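Local coordinates for uncharacterized protein (PDB 3L7Y) that probably acts as a magnesium-dependent phosphatase of the haloacid dehalogenase-like hydrolase family, with a magnesium ion held by three aspartates, at residues K38-D43 and I72-A77; H246-G251 and Y265-A270; F60-K65 and V295-L300. All coordinates share one frame; numbering follows the deposited sequence.

Contacts 1 and 2 lie in the parallel part of one mixed sheet: strands 39-42 and 247-251 are neighbours, so 72-77, 38-43, 246-251 and 265-270 run side by side in that order. Both are buried, and both are held by five backbone hydrogen bonds; apolar pairs flank contact 1 on both faces and it ends at the magnesium ion, whereas contact 2 gathers its rings and thioethers largely on one. Contact 3 is of another kind, two helices on one face of that sheet, without backbone bonds between them: an apolar inner side touches contacts 1 and 2 through Ile296 and Val295, and a salt bridge joins the helices toward the surface.

Contact 1: residues K38-D43 and I72-A77; sequences KVIATD and IRFVVA. With MG (magnesium ion), chain B.
Lys38 opens the pairing through its backbone O, which accepts Arg73 N at 2.8 Å, the donor tilted out of the carbonyl plane. Val39 faces the side lined by helix 229-239, its CG2 4.1 Å from Val75 CG2. Ile40 bonds through both backbone groups, its N to Arg73 O and its O to Val75 N (2.7 Å). On the other face its CG1 meets Ile72 CG2, and its CG2, anti to the backbone N, reaches CD1 of the Phe74 ring. Ala41 sets CB against Val75 CB at 4.0 Å. Thr42 pairs its N with Val75 O and its O with Ala77 N, the latter donor standing above the carbonyl plane; its CG2 lies 3.7 Å from Phe74 CZ, while OG1, placed anti to the backbone N (chi1 -172°), turns to Asp43 O and bonds it on a lone pair at 2.7 Å. Asp43 leaves the sheet with OD2 on the magnesium ion (2.4 Å) and hydrogen-bonded by Thr47 OG1, a site completed by Asp45, Asp252 and waters. The parallel pairing thus places a carboxylate on the metal at the C-terminal strand end, as in haloacid dehalogenase-like hydrolases, with Lys229 bridging Asp43 OD1 and Ala77 O of the neighbouring strand.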
loop_
_atom_site.group_PDB
_atom_site.type_symbol
_atom_site.label_atom_id
_atom_site.label_comp_id
_atom_site.label_asym_id
_atom_site.label_seq_id
_atom_site.Cartn_x
_atom_site.Cartn_y
_atom_site.Cartn_z
ATOM N N LYS A 38 -4.156 -17.827 10.544
ATOM C CA LYS A 38 -2.870 -17.637 11.225
ATOM C C LYS A 38 -2.214 -16.283 10.928
ATOM O O LYS A 38 -1.370 -15.804 11.685
ATOM C CB LYS A 38 -1.925 -18.795 10.904
ATOM C CG LYS A 38 -2.472 -20.126 11.426
ATOM C CD LYS A 38 -1.568 -21.312 11.146
ATOM C CE LYS A 38 -2.292 -22.618 11.501
ATOM N NZ LYS A 38 -1.374 -23.791 11.521
ATOM N N VAL A 39 -2.591 -15.669 9.818
ATOM C CA VAL A 39 -2.161 -14.305 9.543
ATOM C C VAL A 39 -3.337 -13.487 9.044
ATOM O O VAL A 39 -4.175 -13.982 8.281
ATOM C CB VAL A 39 -0.883 -14.226 8.638
ATOM C CG1 VAL A 39 -0.536 -15.576 8.037
ATOM C CG2 VAL A 39 -0.988 -13.111 7.595
ATOM N N ILE A 40 -3.434 -12.265 9.556
ATOM C CA ILE A 40 -4.483 -11.334 9.178
ATOM C C ILE A 40 -3.792 -10.111 8.585
ATOM O O ILE A 40 -2.949 -9.494 9.233
ATOM C CB ILE A 40 -5.301 -10.893 10.394
ATOM C CG1 ILE A 40 -5.986 -12.094 11.067
ATOM C CG2 ILE A 40 -6.337 -9.822 10.001
ATOM C CD1 ILE A 40 -6.789 -11.714 12.289
ATOM N N ALA A 41 -4.150 -9.764 7.357
ATOM C CA ALA A 41 -3.495 -8.672 6.649
ATOM C C ALA A 41 -4.530 -7.662 6.242
ATOM O O ALA A 41 -5.559 -8.016 5.691
ATOM C CB ALA A 41 -2.764 -9.207 5.406
ATOM N N THR A 42 -4.276 -6.393 6.507
ATOM C CA THR A 42 -5.245 -5.394 6.102
ATOM C C THR A 42 -4.658 -4.191 5.391
ATOM O O THR A 42 -3.622 -3.635 5.787
ATOM C CB THR A 42 -6.048 -4.876 7.291
ATOM O OG1 THR A 42 -7.099 -4.031 6.816
ATOM C CG2 THR A 42 -5.149 -4.078 8.222
ATOM N N ASP A 43 -5.351 -3.773 4.344
ATOM C CA ASP A 43 -5.103 -2.467 3.767
ATOM C C ASP A 43 -5.439 -1.394 4.816
ATOM O O ASP A 43 -6.160 -1.679 5.781
ATOM C CB ASP A 43 -5.968 -2.296 2.534
ATOM C CG ASP A 43 -5.785 -0.959 1.893
ATOM O OD1 ASP A 43 -4.652 -0.430 1.951
ATOM O OD2 ASP A 43 -6.777 -0.437 1.356
ATOM N N ILE A 72 -1.663 -15.315 16.436
ATOM C CA ILE A 72 -2.147 -14.948 15.135
ATOM C C ILE A 72 -1.422 -13.675 14.679
ATOM O O ILE A 72 -1.445 -12.710 15.360
ATOM C CB ILE A 72 -3.646 -14.759 15.131
ATOM C CG1 ILE A 72 -4.345 -16.083 15.343
ATOM C CG2 ILE A 72 -4.093 -14.134 13.854
ATOM C CD1 ILE A 72 -5.733 -15.924 15.639
ATOM N N ARG A 73 -0.779 -13.726 13.529
ATOM C CA ARG A 73 0.025 -12.590 13.085
ATOM C C ARG A 73 -0.814 -11.479 12.455
ATOM O O ARG A 73 -1.780 -11.751 11.747
ATOM C CB ARG A 73 1.090 -13.057 12.093
ATOM C CG ARG A 73 2.482 -13.200 12.683
ATOM C CD ARG A 73 2.796 -14.615 13.116
ATOM N NE ARG A 73 4.221 -14.911 12.948
ATOM C CZ ARG A 73 4.786 -16.073 13.262
ATOM N NH1 ARG A 73 4.053 -17.056 13.769
ATOM N NH2 ARG A 73 6.087 -16.253 13.068
ATOM N N PHE A 74 -0.455 -10.227 12.726
ATOM C CA PHE A 74 -1.199 -9.103 12.168
ATOM C C PHE A 74 -0.311 -8.259 11.267
ATOM O O PHE A 74 0.747 -7.785 11.687
ATOM C CB PHE A 74 -1.847 -8.237 13.260
ATOM C CG PHE A 74 -2.794 -7.192 12.718
ATOM C CD1 PHE A 74 -4.136 -7.485 12.510
ATOM C CD2 PHE A 74 -2.331 -5.918 12.392
ATOM C CE1 PHE A 74 -4.998 -6.521 11.996
ATOM C CE2 PHE A 74 -3.191 -4.947 11.881
ATOM C CZ PHE A 74 -4.523 -5.252 11.677
ATOM N N VAL A 75 -0.758 -8.084 10.029
ATOM C CA VAL A 75 0.036 -7.430 8.993
ATOM C C VAL A 75 -0.679 -6.200 8.441
ATOM O O VAL A 75 -1.814 -6.280 7.982
ATOM C CB VAL A 75 0.330 -8.415 7.832
ATOM C CG1 VAL A 75 1.106 -7.734 6.718
ATOM C CG2 VAL A 75 1.067 -9.659 8.346
ATOM N N VAL A 76 -0.010 -5.057 8.503
ATOM C CA VAL A 76 -0.489 -3.847 7.867
ATOM C C VAL A 76 0.082 -3.801 6.439
ATOM O O VAL A 76 1.293 -3.807 6.266
ATOM C CB VAL A 76 -0.035 -2.618 8.685
ATOM C CG1 VAL A 76 -0.393 -1.326 7.988
ATOM C CG2 VAL A 76 -0.641 -2.669 10.083
ATOM N N ALA A 77 -0.784 -3.798 5.423
ATOM C CA ALA A 77 -0.339 -3.876 4.025
ATOM C C ALA A 77 -0.839 -2.689 3.205
ATOM O O ALA A 77 -2.012 -2.626 2.844
ATOM C CB ALA A 77 -0.787 -5.198 3.388
HETATM MG MG MG B . -7.154 1.579 0.031
HETATM O O HOH W 1 -4.833 2.572 0.519
HETATM O O HOH W 2 -6.582 2.767 -2.084
HETATM O O HOH W 3 -5.899 0.011 -1.392
HETATM O O HOH W 4 -8.778 3.262 -0.785
#

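Contact 2: residues H246-G251 and Y265-A270; sequences HLMAFG and YSYAMA
Phe250 and Tyr267 lean side by side from one face of the sheet, pointing the same way, and the bump of the Tyr267 CB comes obliquely onto the Phe250 ring, 3.4 Å from CD2. Both have CG anti to the carbonyl carbon (chi1 -58° in Phe250, -73° in Tyr267), which sends the two rings the same way; their planes are 21° apart, yet slid so far that they barely overlap, with centroids 5.0 Å apart. Met248 fills the angle between the two tyrosines: its CB rests on Tyr265 CB at 3.9 Å, and CG and CE come to Tyr267 CE2, CG at 3.9 Å. The sulfur stands oblique to the Tyr267 ring, a Met-aromatic contact. These strands are the two arms of a beta-alpha-beta unit whose helix 257-262 crosses on the opposite face, over Leu247, Ala249 and Ser266, as in a Rossmann-like fold. Along the seam the backbone bonds alternate: Tyr265 N to Leu247 O, Ala249 N back to Tyr265 O, Tyr267 N to Ala249 O (2.7 Å), Gly251 N back to Tyr267 O, and Met269 N to Gly251 O at 3.1 Å. Met269, bent at chi2 and chi3, lays its CG 3.5 Å from Gly251 O and brings SD within 4.4 Å of Phe250 CD2. Val292 and Val295 of helix 291-301 cover the ridge of Phe250, Tyr267 and Met269, with Val295 touching both rings.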
loop_
_atom_site.group_PDB
_atom_site.type_symbol
_atom_site.label_atom_id
_atom_site.label_comp_id
_atom_site.label_asym_id
_atom_site.label_seq_id
_atom_site.Cartn_x
_atom_site.Cartn_y
_atom_site.Cartn_z
ATOM N N HIS A 246 -4.484 -20.127 5.352
ATOM C CA HIS A 246 -4.504 -19.534 6.688
ATOM C C HIS A 246 -4.544 -18.012 6.626
ATOM O O HIS A 246 -4.494 -17.331 7.656
ATOM C CB HIS A 246 -3.250 -19.941 7.468
ATOM C CG HIS A 246 -2.846 -21.367 7.263
ATOM N ND1 HIS A 246 -1.703 -21.728 6.580
ATOM C CD2 HIS A 246 -3.435 -22.524 7.649
ATOM C CE1 HIS A 246 -1.602 -23.045 6.562
ATOM N NE2 HIS A 246 -2.640 -23.551 7.204
ATOM N N LEU A 247 -4.594 -17.475 5.419
ATOM C CA LEU A 247 -4.569 -16.025 5.249
ATOM C C LEU A 247 -5.970 -15.408 5.237
ATOM O O LEU A 247 -6.846 -15.834 4.483
ATOM C CB LEU A 247 -3.776 -15.643 3.989
ATOM C CG LEU A 247 -3.641 -14.142 3.726
ATOM C CD1 LEU A 247 -2.970 -13.439 4.911
ATOM C CD2 LEU A 247 -2.850 -13.883 2.458
ATOM N N MET A 248 -6.184 -14.434 6.112
ATOM C CA MET A 248 -7.346 -13.568 6.031
ATOM C C MET A 248 -6.838 -12.177 5.655
ATOM O O MET A 248 -5.855 -11.712 6.228
ATOM C CB MET A 248 -8.080 -13.528 7.375
ATOM C CG MET A 248 -9.161 -12.454 7.482
ATOM S SD MET A 248 -9.821 -12.311 9.170
ATOM C CE MET A 248 -10.892 -13.748 9.194
ATOM N N ALA A 249 -7.497 -11.523 4.700
ATOM C CA ALA A 249 -7.024 -10.248 4.166
ATOM C C ALA A 249 -8.170 -9.319 3.782
ATOM O O ALA A 249 -9.196 -9.776 3.274
ATOM C CB ALA A 249 -6.128 -10.490 2.964
ATOM N N PHE A 250 -7.982 -8.019 4.025
ATOM C CA PHE A 250 -8.982 -6.986 3.743
ATOM C C PHE A 250 -8.448 -5.932 2.775
ATOM O O PHE A 250 -7.319 -5.515 2.909
ATOM C CB PHE A 250 -9.372 -6.263 5.038
ATOM C CG PHE A 250 -9.925 -7.172 6.104
ATOM C CD1 PHE A 250 -9.072 -7.838 6.965
ATOM C CD2 PHE A 250 -11.297 -7.346 6.236
ATOM C CE1 PHE A 250 -9.558 -8.672 7.949
ATOM C CE2 PHE A 250 -11.811 -8.181 7.223
ATOM C CZ PHE A 250 -10.941 -8.852 8.078
ATOM N N GLY A 251 -9.266 -5.476 1.830
ATOM C CA GLY A 251 -8.846 -4.439 0.902
ATOM C C GLY A 251 -10.038 -3.696 0.327
ATOM O O GLY A 251 -11.188 -4.140 0.474
ATOM N N TYR A 265 -9.313 -16.399 2.965
ATOM C CA TYR A 265 -10.319 -15.571 3.651
ATOM C C TYR A 265 -10.209 -14.086 3.275
ATOM O O TYR A 265 -9.804 -13.219 4.080
ATOM C CB TYR A 265 -10.311 -15.816 5.162
ATOM C CG TYR A 265 -10.408 -17.288 5.488
ATOM C CD1 TYR A 265 -11.626 -17.969 5.391
ATOM C CD2 TYR A 265 -9.280 -18.015 5.843
ATOM C CE1 TYR A 265 -11.715 -19.337 5.669
ATOM C CE2 TYR A 265 -9.359 -19.376 6.110
ATOM C CZ TYR A 265 -10.574 -20.028 6.028
ATOM O OH TYR A 265 -10.636 -21.373 6.301
ATOM N N SER A 266 -10.588 -13.808 2.031
ATOM C CA SER A 266 -10.414 -12.493 1.429
ATOM C C SER A 266 -11.693 -11.677 1.537
ATOM O O SER A 266 -12.789 -12.128 1.121
ATOM C CB SER A 266 -10.006 -12.647 -0.032
ATOM O OG SER A 266 -10.773 -13.666 -0.645
ATOM N N TYR A 267 -11.545 -10.481 2.105
ATOM C CA TYR A 267 -12.671 -9.597 2.388
ATOM C C TYR A 267 -12.550 -8.288 1.614
ATOM O O TYR A 267 -11.590 -7.553 1.819
ATOM C CB TYR A 267 -12.745 -9.288 3.898
ATOM C CG TYR A 267 -13.221 -10.451 4.737
ATOM C CD1 TYR A 267 -14.569 -10.598 5.057
ATOM C CD2 TYR A 267 -12.334 -11.422 5.170
ATOM C CE1 TYR A 267 -15.017 -11.687 5.820
ATOM C CE2 TYR A 267 -12.763 -12.504 5.926
ATOM C CZ TYR A 267 -14.104 -12.633 6.245
ATOM O OH TYR A 267 -14.523 -13.708 6.994
ATOM N N ALA A 268 -13.512 -8.003 0.733
ATOM C CA ALA A 268 -13.648 -6.661 0.175
ATOM C C ALA A 268 -14.550 -5.836 1.076
ATOM O O ALA A 268 -15.596 -6.311 1.511
ATOM C CB ALA A 268 -14.228 -6.712 -1.239
ATOM N N MET A 269 -14.152 -4.600 1.355
ATOM C CA MET A 269 -14.977 -3.704 2.150
ATOM C C MET A 269 -16.264 -3.386 1.392
ATOM O O MET A 269 -16.270 -3.345 0.160
ATOM C CB MET A 269 -14.212 -2.417 2.480
ATOM C CG MET A 269 -12.848 -2.651 3.121
ATOM S SD MET A 269 -12.971 -3.630 4.638
ATOM C CE MET A 269 -13.907 -2.523 5.704
ATOM N N ALA A 270 -17.356 -3.179 2.124
ATOM C CA ALA A 270 -18.624 -2.792 1.500
ATOM C C ALA A 270 -18.462 -1.584 0.575
ATOM O O ALA A 270 -19.216 -1.443 -0.392
ATOM C CB ALA A 270 -19.691 -2.506 2.556
#

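Contact 3: residues F60-K65 and V295-L300; sequences FQRILK and VIDNYL
Helices 57-69 and 291-301 pack beside each other on one face of the central sheet, and Ile63 of the first meets Ile296 and Asp297 of the second. The two isoleucines touch through their CG2 branches, Ile63 CG2 lying 3.5 Å from Ile296 CG2, with the side chains crossing at a slant. Each CG2 stands anti to its own backbone N, which brings these two methyls together; CG1 takes the place beside the N. In Ile63 that longer branch runs along the carboxylate of Asp297, its CG1 3.4 Å from Asp297 OD1. Leu300, one turn beyond Ile296, adds a looser apolar contact, its CD1 4.3 Å from Ile63 CG2. The helix segments run in broadly the same direction, with 35° between them and axes 10.9 Å apart at closest approach. This is one helical layer of a three-layer alpha/beta sandwich, the Rossmann-like core of haloacid dehalogenase-like hydrolases, and it brings the C-terminal helix against the first long helix of the chain. Inward, Phe60 packs edge-to-face on Phe74 of strand 73-77, and Val295 lies on Met248. Toward the surface, Arg62 and Asp297 reach for each other from opposite directions and form an end-on, two-pronged salt bridge. Arg62 NH2 gives the shorter bond, 2.7 Å to Asp297 OD1 on its syn lone pair, and NH1 binds OD2 at 3.0 Å, 24° out of the carboxylate plane. Guanidinium and carboxylate planes differ by 30°, a moderate twist that still keeps both oxygens close to the arginine plane. The arginine chain bends at chi2 and chi3 to bring its end round, while Arg59 NE forms a second salt bridge to Asp297 OD2.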
loop_
_atom_site.group_PDB
_atom_site.type_symbol
_atom_site.label_atom_id
_atom_site.label_comp_id
_atom_site.label_asym_id
_atom_site.label_seq_id
_atom_site.Cartn_x
_atom_site.Cartn_y
_atom_site.Cartn_z
ATOM N N PHE A 60 -9.305 -2.094 18.825
ATOM C CA PHE A 60 -8.184 -2.735 18.154
ATOM C C PHE A 60 -7.163 -3.315 19.126
ATOM O O PHE A 60 -6.724 -4.450 18.971
ATOM C CB PHE A 60 -7.449 -1.782 17.207
ATOM C CG PHE A 60 -6.173 -2.372 16.667
ATOM C CD1 PHE A 60 -6.214 -3.389 15.721
ATOM C CD2 PHE A 60 -4.945 -1.951 17.133
ATOM C CE1 PHE A 60 -5.042 -3.956 15.239
ATOM C CE2 PHE A 60 -3.770 -2.509 16.654
ATOM C CZ PHE A 60 -3.819 -3.517 15.707
ATOM N N GLN A 61 -6.751 -2.524 20.109
ATOM C CA GLN A 61 -5.724 -2.991 21.024
ATOM C C GLN A 61 -6.192 -4.231 21.799
ATOM O O GLN A 61 -5.398 -5.119 22.097
ATOM C CB GLN A 61 -5.256 -1.860 21.956
ATOM C CG GLN A 61 -4.366 -0.846 21.232
ATOM C CD GLN A 61 -3.893 0.291 22.114
ATOM O OE1 GLN A 61 -4.695 0.961 22.766
ATOM N NE2 GLN A 61 -2.579 0.528 22.121
ATOM N N ARG A 62 -7.484 -4.294 22.108
ATOM C CA ARG A 62 -8.035 -5.455 22.794
ATOM C C ARG A 62 -8.050 -6.658 21.849
ATOM O O ARG A 62 -7.784 -7.793 22.252
ATOM C CB ARG A 62 -9.446 -5.148 23.314
ATOM C CG ARG A 62 -9.933 -6.097 24.398
ATOM C CD ARG A 62 -10.708 -7.275 23.825
ATOM N NE ARG A 62 -11.891 -6.832 23.086
ATOM C CZ ARG A 62 -12.618 -7.050 21.992
ATOM N NH1 ARG A 62 -13.608 -6.536 21.271
ATOM N NH2 ARG A 62 -12.130 -7.706 20.945
ATOM N N ILE A 63 -8.365 -6.404 20.586
ATOM C CA ILE A 63 -8.294 -7.450 19.576
ATOM C C ILE A 63 -6.854 -7.928 19.426
ATOM O O ILE A 63 -6.595 -9.124 19.337
ATOM C CB ILE A 63 -8.853 -6.969 18.239
ATOM C CG1 ILE A 63 -10.371 -6.833 18.333
ATOM C CG2 ILE A 63 -8.498 -7.936 17.123
ATOM C CD1 ILE A 63 -11.021 -6.428 17.019
ATOM N N LEU A 64 -5.916 -6.991 19.463
ATOM C CA LEU A 64 -4.516 -7.306 19.225
ATOM C C LEU A 64 -4.008 -8.246 20.317
ATOM O O LEU A 64 -3.259 -9.186 20.044
ATOM C CB LEU A 64 -3.686 -6.014 19.215
ATOM C CG LEU A 64 -2.527 -5.860 18.233
ATOM C CD1 LEU A 64 -1.386 -5.055 18.892
ATOM C CD2 LEU A 64 -2.032 -7.210 17.695
ATOM N N LYS A 65 -4.401 -7.971 21.560
ATOM C CA LYS A 65 -4.026 -8.823 22.679
ATOM C C LYS A 65 -4.541 -10.232 22.440
ATOM O O LYS A 65 -3.858 -11.214 22.733
ATOM C CB LYS A 65 -4.593 -8.270 23.988
ATOM C CG LYS A 65 -4.904 -9.336 25.035
ATOM N N VAL A 295 -15.222 -8.176 11.514
ATOM C CA VAL A 295 -14.942 -9.511 11.000
ATOM C C VAL A 295 -13.977 -10.237 11.921
ATOM O O VAL A 295 -14.152 -11.413 12.193
ATOM C CB VAL A 295 -14.363 -9.456 9.570
ATOM C CG1 VAL A 295 -13.813 -10.819 9.147
ATOM C CG2 VAL A 295 -15.425 -8.968 8.597
ATOM N N ILE A 296 -12.970 -9.527 12.423
ATOM C CA ILE A 296 -11.992 -10.149 13.304
ATOM C C ILE A 296 -12.604 -10.585 14.634
ATOM O O ILE A 296 -12.330 -11.691 15.090
ATOM C CB ILE A 296 -10.768 -9.241 13.582
ATOM C CG1 ILE A 296 -10.058 -8.865 12.278
ATOM C CG2 ILE A 296 -9.806 -9.947 14.525
ATOM C CD1 ILE A 296 -8.964 -7.774 12.479
ATOM N N ASP A 297 -13.412 -9.720 15.261
ATOM C CA ASP A 297 -14.134 -10.094 16.474
ATOM C C ASP A 297 -15.092 -11.258 16.229
ATOM O O ASP A 297 -15.312 -12.085 17.111
ATOM C CB ASP A 297 -14.894 -8.905 17.072
ATOM C CG ASP A 297 -14.104 -8.187 18.149
ATOM O OD1 ASP A 297 -13.136 -8.778 18.685
ATOM O OD2 ASP A 297 -14.455 -7.033 18.473
ATOM N N ASN A 298 -15.673 -11.303 15.034
ATOM C CA ASN A 298 -16.526 -12.413 14.640
ATOM C C ASN A 298 -15.713 -13.701 14.586
ATOM O O ASN A 298 -16.146 -14.738 15.090
ATOM C CB ASN A 298 -17.157 -12.140 13.264
ATOM C CG ASN A 298 -18.273 -13.101 12.928
ATOM O OD1 ASN A 298 -18.325 -13.653 11.829
ATOM N ND2 ASN A 298 -19.170 -13.310 13.874
ATOM N N TYR A 299 -14.536 -13.638 13.968
ATOM C CA TYR A 299 -13.694 -14.825 13.872
ATOM C C TYR A 299 -13.267 -15.291 15.254
ATOM O O TYR A 299 -13.376 -16.477 15.574
ATOM C CB TYR A 299 -12.451 -14.619 12.994
ATOM C CG TYR A 299 -11.506 -15.800 13.095
ATOM C CD1 TYR A 299 -11.760 -16.982 12.400
ATOM C CD2 TYR A 299 -10.391 -15.756 13.921
ATOM C CE1 TYR A 299 -10.914 -18.081 12.506
ATOM C CE2 TYR A 299 -9.535 -16.846 14.036
ATOM C CZ TYR A 299 -9.802 -18.008 13.328
ATOM O OH TYR A 299 -8.959 -19.094 13.447
ATOM N N LEU A 300 -12.787 -14.358 16.059
ATOM C CA LEU A 300 -12.387 -14.666 17.394
ATOM C C LEU A 300 -13.547 -15.259 18.194
ATOM O O LEU A 300 -13.372 -16.210 18.888
ATOM C CB LEU A 300 -11.822 -13.442 18.100
ATOM C CG LEU A 300 -10.460 -12.871 17.721
ATOM C CD1 LEU A 300 -10.224 -11.653 18.474
ATOM C CD2 LEU A 300 -9.421 -13.826 17.925
#